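Local structure of phenol hydroxylase component phN (Pseudomonas stutzeri, 3U52) at residues Ile244-Ile247 with Leu248-Glu252. The protein is the diiron-bearing hydroxylase component of a bacterial phenol hydroxylase, and probably uses dioxygen to hydroxylate phenol and related aromatic compounds. Numbering follows the deposited sequence.
Sequences IKFI and LEQHE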
loop_
_atom_site.group_PDB
_atom_site.type_symbol
_atom_site.label_atom_id
_atom_site.label_comp_id
_atom_site.label_asym_id
_atom_site.label_seq_id
_atom_site.Cartn_x
_atom_site.Cartn_y
_atom_site.Cartn_z
ATOM N N ILE A 244 30.303 7.963 19.333
ATOM C CA ILE A 244 30.941 8.501 20.577
ATOM C C ILE A 244 31.905 7.529 21.185
ATOM O O ILE A 244 32.931 7.966 21.655
ATOM C CB ILE A 244 30.019 8.968 21.765
ATOM C CG1 ILE A 244 28.683 8.338 21.663
ATOM C CG2 ILE A 244 30.085 10.576 22.004
ATOM C CD1 ILE A 244 28.551 7.100 22.443
ATOM N N LYS A 245 31.563 6.232 21.200
ATOM C CA LYS A 245 32.457 5.210 21.749
ATOM C C LYS A 245 33.747 5.129 20.959
ATOM O O LYS A 245 34.816 5.190 21.560
ATOM C CB LYS A 245 31.783 3.851 21.858
ATOM C CG LYS A 245 30.529 3.933 22.762
ATOM C CD LYS A 245 30.014 2.581 23.222
ATOM C CE LYS A 245 29.208 2.735 24.535
ATOM N NZ LYS A 245 28.789 1.377 25.120
ATOM N N PHE A 246 33.645 5.096 19.631
ATOM C CA PHE A 246 34.822 5.053 18.765
ATOM C C PHE A 246 35.786 6.209 19.056
ATOM O O PHE A 246 36.969 5.997 19.275
ATOM C CB PHE A 246 34.437 5.117 17.287
ATOM C CG PHE A 246 35.613 5.049 16.384
ATOM C CD1 PHE A 246 36.317 3.867 16.242
ATOM C CD2 PHE A 246 36.053 6.180 15.716
ATOM C CE1 PHE A 246 37.460 3.823 15.404
ATOM C CE2 PHE A 246 37.164 6.129 14.882
ATOM C CZ PHE A 246 37.860 4.950 14.735
ATOM N N ILE A 247 35.249 7.417 19.070
ATOM C CA ILE A 247 36.026 8.666 19.266
ATOM C C ILE A 247 36.649 8.749 20.657
ATOM O O ILE A 247 37.833 9.114 20.788
ATOM C CB ILE A 247 35.156 9.900 18.994
ATOM C CG1 ILE A 247 34.778 9.944 17.512
ATOM C CG2 ILE A 247 35.895 11.179 19.329
ATOM C CD1 ILE A 247 33.861 11.165 17.163
ATOM N N LEU A 248 35.863 8.366 21.677
ATOM C CA LEU A 248 36.355 8.388 23.054
ATOM C C LEU A 248 37.466 7.360 23.290
ATOM O O LEU A 248 38.373 7.600 24.080
ATOM C CB LEU A 248 35.212 8.146 24.055
ATOM C CG LEU A 248 34.240 9.333 24.098
ATOM C CD1 LEU A 248 32.942 8.979 24.868
ATOM C CD2 LEU A 248 34.909 10.580 24.628
ATOM N N GLU A 249 37.407 6.232 22.600
ATOM C CA GLU A 249 38.393 5.173 22.805
ATOM C C GLU A 249 39.673 5.371 22.033
ATOM O O GLU A 249 40.696 4.775 22.351
ATOM C CB GLU A 249 37.771 3.835 22.449
ATOM C CG GLU A 249 36.824 3.383 23.539
ATOM C CD GLU A 249 36.228 2.038 23.304
ATOM O OE1 GLU A 249 36.789 1.290 22.471
ATOM O OE2 GLU A 249 35.203 1.733 23.965
ATOM N N GLN A 250 39.637 6.218 21.017
ATOM C CA GLN A 250 40.778 6.366 20.137
ATOM C C GLN A 250 41.958 7.126 20.744
ATOM O O GLN A 250 43.094 6.899 20.341
ATOM C CB GLN A 250 40.360 6.970 18.794
ATOM C CG GLN A 250 39.613 6.007 17.944
ATOM C CD GLN A 250 40.514 4.984 17.304
ATOM O OE1 GLN A 250 41.495 5.345 16.708
ATOM N NE2 GLN A 250 40.192 3.708 17.437
ATOM N N HIS A 251 41.712 7.990 21.720
ATOM C CA HIS A 251 42.794 8.756 22.297
ATOM C C HIS A 251 42.287 9.526 23.480
ATOM O O HIS A 251 41.229 10.154 23.394
ATOM C CB HIS A 251 43.362 9.747 21.275
ATOM C CG HIS A 251 44.786 10.093 21.551
ATOM N ND1 HIS A 251 45.151 10.936 22.580
ATOM C CD2 HIS A 251 45.940 9.657 20.989
ATOM C CE1 HIS A 251 46.469 11.030 22.621
ATOM N NE2 HIS A 251 46.971 10.260 21.669
ATOM N N GLU A 252 43.035 9.522 24.579
ATOM C CA GLU A 252 42.600 10.235 25.784
ATOM C C GLU A 252 42.461 11.708 25.534
ATOM O O GLU A 252 41.629 12.349 26.145
ATOM C CB GLU A 252 43.551 10.024 26.971
ATOM C CG GLU A 252 44.995 10.286 26.643
ATOM C CD GLU A 252 45.923 10.025 27.825
ATOM O OE1 GLU A 252 46.019 8.847 28.263
ATOM O OE2 GLU A 252 46.562 11.002 28.307
#
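The C-terminal turn of helix 220-250 brings Phe246 and Gln250 together, one turn apart on the same side of the helix. Gln250 CG lies over the centre of the Phe246 ring, 3.9 Å from the centroid, as a CH-pi contact. The bend at chi2 of Gln250 (-76°) carries the amide outward, past the CE1-CZ edge. There it is stacked in an offset manner, its plane 18° from that of the ring. Its NE2 comes to 3.4 Å from CE1 of Phe246. Phe246 CG is anti to the backbone N (chi1 -179°) and beside the carbonyl carbon, which brings the ring toward Gln250. The ring also meets Trp47 and Trp50, which line a xenon site, and the side chain is about 4 Å from a bound xenon. Gln250 OE1 accepts a hydrogen bond from the backbone N of Asp46, so the amide links the helix end to the loop before these tryptophans. With an alanine here, the CG and amide contacts on this ring face would probably be lost and Asp46 N left without its side-chain acceptor.

Helix 220-250 also carries Glu233 and His236, ligands of the diiron centre, further back along its length. In its last turn Leu248 N donates to Ile244 O at 3.0 Å, and Glu249 N donates to Lys245 O at 3.0 Å. Gln250 N makes two weak bonds, to Phe246 O at 3.2 Å and to Ile247 O at 3.4 Å. Leu248 CD1 packs 4.3 Å from Ile244 CB, and both side chains touch Val258 of helix 254-283. Lys245 and Glu249 do not pair: NZ of Lys245 forms a salt bridge with Asp309, and OE2 of Glu249 hydrogen-bonds Tyr313.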